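Local coordinates for protein hydrogenase maturation factor (Thermoanaerobacter tengcongensis, PDB 3VTH) that probably transfers the carbamoyl group of carbamoyl phosphate, with ATP, to the C-terminal cysteine of HypE during maturation of [NiFe]-hydrogenases, at residues A400-V405 and C414-H419; P389-L394 and Y420-H425; I533-Y538 and E642-I647. All blocks are in the same frame, centred on the assembly; numbering follows the deposited sequence.

Contact 1. Residues A400-V405 and C414-H419; sequences ASILAV and CMTKGH
The backbone N of Ala-404 gives a short, nearly straight hydrogen bond to Cys-414 O, 2.7 Å long with 176° at the hydrogen. It meets that oxygen almost head-on, close to the line of the C=O bond. Cys-414 N answers with a bond to Ala-404 O. The two residues are therefore a hydrogen-bonded antiparallel pair. One step further, Thr-416 N bonds to Ile-402 O at 3.0 Å, and the CA-H of Met-415 leans on the same oxygen.

Beyond this point side chains take over from the backbone. Thr-416 OG1 sits between its own backbone N and carbonyl carbon (chi1 56°). From there Thr-416 OG1 accepts the N-H of Ile-402, 2.9 Å from Ile-402 N. Ser-401 OG donates to Thr-416 O at 2.7 Å, coming in tilted 19° from the carbonyl plane. The two hydroxyls thus make the last bonds between 400-405 and 414-419, past the paired backbone. Strands 402-404 and 414-417 form a beta hairpin in the Kae1-like domain of HypF, which belongs to the actin-like ATPase clan. Nine residues, 405 to 413, link the strands.

Leu-403 and Met-415 face each other as the non-hydrogen-bonded pair. Their side chains run side by side in the same direction, and Leu-403 CD1 touches Met-415 CG at 3.9 Å. Helix 433-449 packs on Met-415, and Tyr-470 of helix 466-473 on Leu-403. On the other face Ala-404 CB lies 4.3 Å from Cys-414 CB, and helix 737-749 packs against both. Lys-417 CG passes Ser-401 OG at 3.7 Å. The extended lysine chain then carries NZ to a hydrogen bond with Arg-451 O.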
loop_
_atom_site.group_PDB
_atom_site.type_symbol
_atom_site.label_atom_id
_atom_site.label_comp_id
_atom_site.label_asym_id
_atom_site.label_seq_id
_atom_site.Cartn_x
_atom_site.Cartn_y
_atom_site.Cartn_z
ATOM N N ALA A 400 21.845 4.855 -12.690
ATOM C CA ALA A 400 21.315 4.105 -13.830
ATOM C C ALA A 400 19.982 3.526 -13.355
ATOM O O ALA A 400 19.710 3.576 -12.170
ATOM C CB ALA A 400 22.294 2.983 -14.213
ATOM N N SER A 401 19.161 2.992 -14.259
ATOM C CA SER A 401 17.888 2.368 -13.856
ATOM C C SER A 401 18.094 0.998 -13.200
ATOM O O SER A 401 18.801 0.121 -13.726
ATOM C CB SER A 401 16.903 2.254 -15.023
ATOM O OG SER A 401 16.282 3.506 -15.287
ATOM N N ILE A 402 17.470 0.831 -12.043
ATOM C CA ILE A 402 17.571 -0.413 -11.283
ATOM C C ILE A 402 16.180 -1.015 -11.167
ATOM O O ILE A 402 15.213 -0.297 -10.942
ATOM C CB ILE A 402 18.162 -0.156 -9.877
ATOM C CG1 ILE A 402 19.675 0.103 -10.001
ATOM C CG2 ILE A 402 17.877 -1.349 -8.904
ATOM C CD1 ILE A 402 20.320 0.668 -8.745
ATOM N N LEU A 403 16.077 -2.326 -11.357
ATOM C CA LEU A 403 14.868 -3.035 -10.972
ATOM C C LEU A 403 15.144 -3.750 -9.646
ATOM O O LEU A 403 16.063 -4.549 -9.552
ATOM C CB LEU A 403 14.470 -4.044 -12.057
ATOM C CG LEU A 403 13.397 -5.083 -11.691
ATOM C CD1 LEU A 403 12.017 -4.422 -11.447
ATOM C CD2 LEU A 403 13.311 -6.119 -12.805
ATOM N N ALA A 404 14.339 -3.451 -8.633
ATOM C CA ALA A 404 14.379 -4.165 -7.362
ATOM C C ALA A 404 13.165 -5.082 -7.312
ATOM O O ALA A 404 12.039 -4.623 -7.459
ATOM C CB ALA A 404 14.379 -3.183 -6.200
ATOM N N VAL A 405 13.413 -6.381 -7.129
ATOM C CA VAL A 405 12.399 -7.399 -7.364
ATOM C C VAL A 405 11.490 -7.626 -6.168
ATOM O O VAL A 405 10.451 -8.283 -6.300
ATOM C CB VAL A 405 13.001 -8.745 -7.853
ATOM C CG1 VAL A 405 13.662 -8.577 -9.249
ATOM C CG2 VAL A 405 13.958 -9.345 -6.823
ATOM N N CYS A 414 10.236 -2.452 -7.538
ATOM C CA CYS A 414 10.491 -1.016 -7.674
ATOM C C CYS A 414 11.474 -0.776 -8.814
ATOM O O CYS A 414 12.445 -1.518 -8.941
ATOM C CB CYS A 414 11.024 -0.449 -6.345
ATOM S SG CYS A 414 11.379 1.321 -6.340
ATOM N N MET A 415 11.197 0.224 -9.659
ATOM C CA MET A 415 12.082 0.602 -10.771
ATOM C C MET A 415 12.459 2.064 -10.656
ATOM O O MET A 415 11.587 2.921 -10.493
ATOM C CB MET A 415 11.372 0.475 -12.126
ATOM C CG MET A 415 10.874 -0.882 -12.462
ATOM S SD MET A 415 9.790 -0.791 -13.913
ATOM C CE MET A 415 9.393 -2.534 -13.931
ATOM N N THR A 416 13.742 2.363 -10.791
ATOM C CA THR A 416 14.186 3.739 -10.679
ATOM C C THR A 416 14.399 4.363 -12.053
ATOM O O THR A 416 14.762 3.678 -13.012
ATOM C CB THR A 416 15.509 3.856 -9.894
ATOM O OG1 THR A 416 16.504 3.039 -10.513
ATOM C CG2 THR A 416 15.297 3.410 -8.455
ATOM N N LYS A 417 14.115 5.659 -12.130
ATOM C CA LYS A 417 14.437 6.458 -13.309
ATOM C C LYS A 417 14.395 7.923 -12.922
ATOM O O LYS A 417 13.488 8.351 -12.180
ATOM C CB LYS A 417 13.462 6.199 -14.464
ATOM C CG LYS A 417 14.122 6.491 -15.827
ATOM C CD LYS A 417 13.243 6.056 -16.956
ATOM C CE LYS A 417 13.888 6.329 -18.289
ATOM N NZ LYS A 417 12.782 6.352 -19.258
ATOM N N GLY A 418 15.374 8.683 -13.418
ATOM C CA GLY A 418 15.480 10.108 -13.083
ATOM C C GLY A 418 15.566 10.222 -11.573
ATOM O O GLY A 418 16.348 9.502 -10.937
ATOM N N HIS A 419 14.759 11.093 -10.984
ATOM C CA HIS A 419 14.698 11.137 -9.529
ATOM C C HIS A 419 13.468 10.446 -8.957
ATOM O O HIS A 419 12.997 10.819 -7.888
ATOM C CB HIS A 419 14.831 12.563 -8.988
ATOM C CG HIS A 419 14.024 13.575 -9.735
ATOM N ND1 HIS A 419 14.578 14.418 -10.674
ATOM C CD2 HIS A 419 12.705 13.879 -9.689
ATOM C CE1 HIS A 419 13.636 15.204 -11.170
ATOM N NE2 HIS A 419 12.490 14.896 -10.589
#

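Contact 2. Residues P389-L394 and Y420-H425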
loop_
_atom_site.group_PDB
_atom_site.type_symbol
_atom_site.label_atom_id
_atom_site.label_comp_id
_atom_site.label_asym_id
_atom_site.label_seq_id
_atom_site.Cartn_x
_atom_site.Cartn_y
_atom_site.Cartn_z
ATOM N N PRO A 389 0.238 4.348 -8.971
ATOM C CA PRO A 389 1.681 4.219 -9.128
ATOM C C PRO A 389 2.471 5.529 -8.897
ATOM O O PRO A 389 3.513 5.735 -9.530
ATOM C CB PRO A 389 1.801 3.826 -10.593
ATOM C CG PRO A 389 0.703 4.684 -11.259
ATOM C CD PRO A 389 -0.419 4.757 -10.229
ATOM N N GLN A 390 1.971 6.421 -8.047
ATOM C CA GLN A 390 2.717 7.668 -7.765
ATOM C C GLN A 390 4.099 7.293 -7.217
ATOM O O GLN A 390 4.199 6.484 -6.263
ATOM C CB GLN A 390 1.961 8.579 -6.791
ATOM C CG GLN A 390 2.715 9.875 -6.404
ATOM C CD GLN A 390 1.881 10.819 -5.541
ATOM O OE1 GLN A 390 0.667 10.676 -5.425
ATOM N NE2 GLN A 390 2.542 11.801 -4.934
ATOM N N PRO A 391 5.164 7.851 -7.829
ATOM C CA PRO A 391 6.504 7.464 -7.405
ATOM C C PRO A 391 6.918 8.097 -6.076
ATOM O O PRO A 391 6.334 9.099 -5.647
ATOM C CB PRO A 391 7.389 7.980 -8.535
ATOM C CG PRO A 391 6.623 9.221 -9.057
ATOM C CD PRO A 391 5.190 8.788 -8.977
ATOM N N ILE A 392 7.907 7.482 -5.437
ATOM C CA ILE A 392 8.632 8.091 -4.331
ATOM C C ILE A 392 9.697 9.017 -4.928
ATOM O O ILE A 392 10.466 8.619 -5.808
ATOM C CB ILE A 392 9.293 7.014 -3.425
ATOM C CG1 ILE A 392 8.242 6.017 -2.887
ATOM C CG2 ILE A 392 10.090 7.647 -2.270
ATOM C CD1 ILE A 392 7.006 6.652 -2.274
ATOM N N LEU A 393 9.727 10.252 -4.445
ATOM C CA LEU A 393 10.683 11.237 -4.933
ATOM C C LEU A 393 12.047 11.016 -4.311
ATOM O O LEU A 393 12.181 10.906 -3.078
ATOM C CB LEU A 393 10.183 12.657 -4.660
ATOM C CG LEU A 393 10.873 13.811 -5.407
ATOM C CD1 LEU A 393 10.788 13.616 -6.915
ATOM C CD2 LEU A 393 10.296 15.181 -4.995
ATOM N N LEU A 394 13.058 10.914 -5.168
ATOM C CA LEU A 394 14.437 10.832 -4.700
ATOM C C LEU A 394 15.086 12.227 -4.726
ATOM O O LEU A 394 14.728 13.060 -5.536
ATOM C CB LEU A 394 15.222 9.810 -5.533
ATOM C CG LEU A 394 14.582 8.404 -5.558
ATOM C CD1 LEU A 394 15.274 7.444 -6.518
ATOM C CD2 LEU A 394 14.516 7.805 -4.148
ATOM N N TYR A 420 12.961 9.427 -9.651
ATOM C CA TYR A 420 11.808 8.682 -9.132
ATOM C C TYR A 420 12.095 7.230 -8.806
ATOM O O TYR A 420 12.835 6.562 -9.513
ATOM C CB TYR A 420 10.639 8.730 -10.116
ATOM C CG TYR A 420 10.162 10.114 -10.491
ATOM C CD1 TYR A 420 9.600 10.961 -9.540
ATOM C CD2 TYR A 420 10.223 10.551 -11.810
ATOM C CE1 TYR A 420 9.130 12.217 -9.889
ATOM C CE2 TYR A 420 9.763 11.831 -12.170
ATOM C CZ TYR A 420 9.219 12.641 -11.196
ATOM O OH TYR A 420 8.770 13.883 -11.520
ATOM N N ALA A 421 11.480 6.748 -7.726
ATOM C CA ALA A 421 11.419 5.323 -7.441
ATOM C C ALA A 421 9.955 4.938 -7.672
ATOM O O ALA A 421 9.080 5.293 -6.882
ATOM C CB ALA A 421 11.844 5.040 -6.000
ATOM N N PHE A 422 9.704 4.308 -8.810
ATOM C CA PHE A 422 8.386 3.821 -9.164
ATOM C C PHE A 422 8.189 2.480 -8.482
ATOM O O PHE A 422 8.532 1.433 -9.048
ATOM C CB PHE A 422 8.280 3.640 -10.676
ATOM C CG PHE A 422 8.242 4.936 -11.441
ATOM C CD1 PHE A 422 7.073 5.705 -11.477
ATOM C CD2 PHE A 422 9.365 5.384 -12.132
ATOM C CE1 PHE A 422 7.032 6.927 -12.196
ATOM C CE2 PHE A 422 9.335 6.583 -12.855
ATOM C CZ PHE A 422 8.173 7.357 -12.890
ATOM N N ILE A 423 7.691 2.513 -7.253
ATOM C CA ILE A 423 7.350 1.276 -6.554
ATOM C C ILE A 423 5.961 0.801 -7.054
ATOM O O ILE A 423 5.012 1.597 -7.193
ATOM C CB ILE A 423 7.408 1.447 -5.004
ATOM C CG1 ILE A 423 7.193 0.093 -4.301
ATOM C CG2 ILE A 423 6.392 2.498 -4.529
ATOM C CD1 ILE A 423 7.485 0.097 -2.760
ATOM N N SER A 424 5.856 -0.480 -7.375
ATOM C CA SER A 424 4.626 -0.995 -7.959
ATOM C C SER A 424 3.542 -1.031 -6.910
ATOM O O SER A 424 3.819 -1.050 -5.698
ATOM C CB SER A 424 4.844 -2.408 -8.503
ATOM O OG SER A 424 4.877 -3.386 -7.462
ATOM N N HIS A 425 2.302 -1.054 -7.373
ATOM C CA HIS A 425 1.202 -1.380 -6.493
ATOM C C HIS A 425 1.400 -2.784 -5.920
ATOM O O HIS A 425 2.120 -3.600 -6.489
ATOM C CB HIS A 425 -0.134 -1.284 -7.232
ATOM C CG HIS A 425 -0.298 -2.263 -8.362
ATOM N ND1 HIS A 425 0.240 -2.057 -9.618
ATOM C CD2 HIS A 425 -0.986 -3.431 -8.437
ATOM C CE1 HIS A 425 -0.098 -3.063 -10.410
ATOM N NE2 HIS A 425 -0.841 -3.909 -9.719
HETATM O O HOH W 1 5.242 3.490 -9.227
HETATM O O HOH W 2 3.601 3.656 -5.974
#
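This is a short antiparallel strand pairing at the edge of a mixed sheet in the Kae1-like part of the protein. Strand 392-393 is the outermost strand and lies against strand 420-423. One residue pair, Ile-392 with Ala-421, makes both direct backbone bonds. Ala-421 N reaches Ile-392 O at 2.9 Å and nearly straight, 172° at the hydrogen. The return bond, from Ile-392 N to Ala-421 O, is more bent.

Aromatic rings and a proline carry one face. Pro-391 lies alongside both Tyr-420 and Phe-422, and all three side chains point the same way. Pro-391 CG meets Tyr-420 CD1 at 3.5 Å. Pro-391 CB makes an off-centre CH-pi contact with the Phe-422 ring, 4.2 Å from the centroid. Tyr-420 has CG anti to its carbonyl carbon (chi1 -57°), which sets CD1 and CE1 against Pro-391 and Leu-393. Leu-393 CD1 reaches Tyr-420 CE1 at 3.7 Å. The phenol OH goes on to a hydrogen bond with Asp-78 of strand 76-85. An alanine in place of Tyr-420 would lack the ring, which is likely to leave a gap beside Pro-391 and Leu-393 and Asp-78 without this partner.

On the other face Ile-392 CB packs on Ala-421 CB at 4.1 Å. Toward Pro-389 the chains part, and two waters bridge them. Both donate to Ile-423 O. One also donates to Pro-389 O, the other to Gln-390 O at 2.9 Å. Phe-422 is the centre of an inverse gamma turn here.

Helix 737-749 packs on Leu-394, Ala-421 and Ile-423. Tyr-446 of helix 433-449 touches Pro-389, and Phe-450 stacks on the Phe-422 ring. Strand 414-417 pairs with 420-423 on its other edge.

Contact 3. Residues I533-Y538 and E642-I647; sequences IAHLKY and EDRYVI
Ala-534 and Tyr-645 pair at the middle of the apolar face, with their CB atoms 3.7 Å apart. The Tyr-645 ring runs beside Ile-533, whose CG2 lies in the ring plane at the edge, 3.8 Å from Tyr-645 CD1. Leu-536 CD2 crosses to Ile-647 CB on the same face.

Strands 533-536 and 645-647 run parallel, their axes 18° apart. Tyr-645 N bonds to Ile-533 O, His-535 N to Tyr-645 O, and Lys-537 N to Ile-647 O at 2.7 Å. The bond from Ile-647 N to His-535 O is weak.

On the opposite face a chi1 of 63° swings the His-535 ring toward 642-647. There Val-646 CG2 sits over the His-535 ring in a CH-pi contact, 3.9 Å from the centroid. His-535 ND1 donates to Leu-536 O at 2.8 Å, which should limit turning of the ring. A water in the ring plane bonds to His-535 NE2 at 2.9 Å and accepts a weak bond from Arg-644 NE.

Strand 530-542 also pairs with strand 517-525, and Ile-533 and Ala-534 form a classic beta bulge opposite Ile-522. Helix 666-692 packs on Ile-533, Tyr-645 and Ile-647. Strand 639-641 flanks 645-647.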
loop_
_atom_site.group_PDB
_atom_site.type_symbol
_atom_site.label_atom_id
_atom_site.label_comp_id
_atom_site.label_asym_id
_atom_site.label_seq_id
_atom_site.Cartn_x
_atom_site.Cartn_y
_atom_site.Cartn_z
ATOM N N ILE A 533 24.375 -5.491 15.213
ATOM C CA ILE A 533 24.850 -5.110 16.543
ATOM C C ILE A 533 24.208 -5.964 17.627
ATOM O O ILE A 533 24.851 -6.300 18.623
ATOM C CB ILE A 533 24.573 -3.618 16.836
ATOM C CG1 ILE A 533 25.153 -2.734 15.720
ATOM C CG2 ILE A 533 25.122 -3.205 18.219
ATOM C CD1 ILE A 533 26.678 -2.797 15.610
ATOM N N ALA A 534 22.935 -6.302 17.435
ATOM C CA ALA A 534 22.173 -7.014 18.476
ATOM C C ALA A 534 21.083 -7.871 17.843
ATOM O O ALA A 534 20.613 -7.575 16.751
ATOM C CB ALA A 534 21.555 -6.019 19.494
ATOM N N HIS A 535 20.719 -8.951 18.527
ATOM C CA HIS A 535 19.654 -9.837 18.066
ATOM C C HIS A 535 19.132 -10.667 19.231
ATOM O O HIS A 535 19.665 -10.586 20.325
ATOM C CB HIS A 535 20.153 -10.734 16.922
ATOM C CG HIS A 535 21.257 -11.675 17.304
ATOM N ND1 HIS A 535 21.016 -12.964 17.731
ATOM C CD2 HIS A 535 22.608 -11.539 17.265
ATOM C CE1 HIS A 535 22.168 -13.571 17.968
ATOM N NE2 HIS A 535 23.149 -12.731 17.691
ATOM N N LEU A 536 18.086 -11.445 18.998
ATOM C CA LEU A 536 17.579 -12.385 20.008
ATOM C C LEU A 536 18.355 -13.699 19.963
ATOM O O LEU A 536 18.786 -14.108 18.886
ATOM C CB LEU A 536 16.084 -12.643 19.794
ATOM C CG LEU A 536 15.135 -11.476 20.087
ATOM C CD1 LEU A 536 13.659 -11.891 19.861
ATOM C CD2 LEU A 536 15.325 -10.931 21.512
ATOM N N LYS A 537 18.556 -14.343 21.124
ATOM C CA LYS A 537 19.272 -15.618 21.179
ATOM C C LYS A 537 18.548 -16.631 20.298
ATOM O O LYS A 537 17.339 -16.832 20.441
ATOM C CB LYS A 537 19.403 -16.152 22.622
ATOM C CG LYS A 537 20.298 -17.402 22.735
ATOM C CD LYS A 537 20.304 -17.978 24.169
ATOM C CE LYS A 537 21.278 -19.171 24.286
ATOM N NZ LYS A 537 21.182 -19.754 25.669
ATOM N N TYR A 538 19.283 -17.223 19.354
ATOM C CA TYR A 538 18.708 -18.168 18.384
ATOM C C TYR A 538 17.952 -19.323 19.045
ATOM O O TYR A 538 18.479 -19.949 19.956
ATOM C CB TYR A 538 19.821 -18.753 17.511
ATOM C CG TYR A 538 20.314 -17.797 16.461
ATOM C CD1 TYR A 538 19.429 -17.238 15.544
ATOM C CD2 TYR A 538 21.669 -17.471 16.363
ATOM C CE1 TYR A 538 19.869 -16.357 14.560
ATOM C CE2 TYR A 538 22.120 -16.599 15.379
ATOM C CZ TYR A 538 21.195 -16.044 14.485
ATOM O OH TYR A 538 21.591 -15.186 13.494
ATOM N N GLU A 642 28.809 -10.235 23.859
ATOM C CA GLU A 642 30.052 -10.908 23.448
ATOM C C GLU A 642 30.536 -10.238 22.159
ATOM O O GLU A 642 30.958 -9.077 22.188
ATOM C CB GLU A 642 29.857 -12.422 23.303
ATOM C CG GLU A 642 29.607 -13.156 24.634
ATOM C CD GLU A 642 30.812 -13.131 25.574
ATOM O OE1 GLU A 642 31.967 -13.002 25.093
ATOM O OE2 GLU A 642 30.610 -13.251 26.803
ATOM N N ASP A 643 30.458 -10.938 21.033
ATOM C CA ASP A 643 30.656 -10.273 19.741
ATOM C C ASP A 643 29.510 -9.301 19.501
ATOM O O ASP A 643 29.715 -8.182 19.025
ATOM C CB ASP A 643 30.729 -11.296 18.612
ATOM C CG ASP A 643 32.080 -11.983 18.541
ATOM O OD1 ASP A 643 33.075 -11.407 19.042
ATOM O OD2 ASP A 643 32.144 -13.102 17.982
ATOM N N ARG A 644 28.302 -9.733 19.845
ATOM C CA ARG A 644 27.116 -8.899 19.691
ATOM C C ARG A 644 26.330 -8.834 20.986
ATOM O O ARG A 644 26.583 -9.619 21.898
ATOM C CB ARG A 644 26.245 -9.449 18.568
ATOM C CG ARG A 644 26.762 -9.047 17.205
ATOM C CD ARG A 644 26.059 -9.790 16.102
ATOM N NE ARG A 644 26.813 -10.980 15.757
ATOM C CZ ARG A 644 27.795 -11.019 14.859
ATOM N NH1 ARG A 644 28.425 -12.161 14.646
ATOM N NH2 ARG A 644 28.149 -9.929 14.177
ATOM N N TYR A 645 25.383 -7.903 21.070
ATOM C CA TYR A 645 24.468 -7.889 22.199
ATOM C C TYR A 645 23.364 -8.893 21.922
ATOM O O TYR A 645 22.745 -8.885 20.849
ATOM C CB TYR A 645 23.852 -6.521 22.412
ATOM C CG TYR A 645 24.830 -5.427 22.731
ATOM C CD1 TYR A 645 25.319 -4.599 21.721
ATOM C CD2 TYR A 645 25.254 -5.200 24.035
ATOM C CE1 TYR A 645 26.219 -3.570 21.998
ATOM C CE2 TYR A 645 26.149 -4.169 24.329
ATOM C CZ TYR A 645 26.624 -3.360 23.302
ATOM O OH TYR A 645 27.509 -2.343 23.571
ATOM N N VAL A 646 23.069 -9.752 22.872
ATOM C CA VAL A 646 22.052 -10.761 22.708
ATOM C C VAL A 646 21.135 -10.844 23.908
ATOM O O VAL A 646 21.577 -10.854 25.008
ATOM C CB VAL A 646 22.659 -12.132 22.461
ATOM C CG1 VAL A 646 21.636 -13.188 22.434
ATOM C CG2 VAL A 646 23.457 -12.154 21.214
ATOM N N ILE A 647 19.848 -10.919 23.631
ATOM C CA ILE A 647 18.818 -11.119 24.629
ATOM C C ILE A 647 18.157 -12.473 24.400
ATOM O O ILE A 647 17.811 -12.811 23.260
ATOM C CB ILE A 647 17.774 -10.000 24.527
ATOM C CG1 ILE A 647 18.433 -8.660 24.890
ATOM C CG2 ILE A 647 16.549 -10.312 25.440
ATOM C CD1 ILE A 647 17.660 -7.413 24.391
HETATM O O HOH W 3 27.599 -5.657 18.916
HETATM O O HOH W 4 26.031 -13.221 18.071
#

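How the contacts relate
Contacts 1 and 2 are neighbours in one mixed sheet, with centres about 9 Å apart. In chain order strand 392-393 comes first, then 402-404, 414-417 and 420-423, so contact 2 encloses contact 1 in the sequence. Across the sheet the order is 392-393, 420-423, 414-417, 402-404. Met-415 O with Phe-422 N, and His-419 O with Leu-394 N, probably hydrogen-bond between them. Contact 3 comes later in the chain and belongs to another sheet, in the second Kae1-like subdomain. Its centre is about 35 Å from each of the others. The iron and the adenosyl ligand AP2 are bound by residues of both Kae1-like regions.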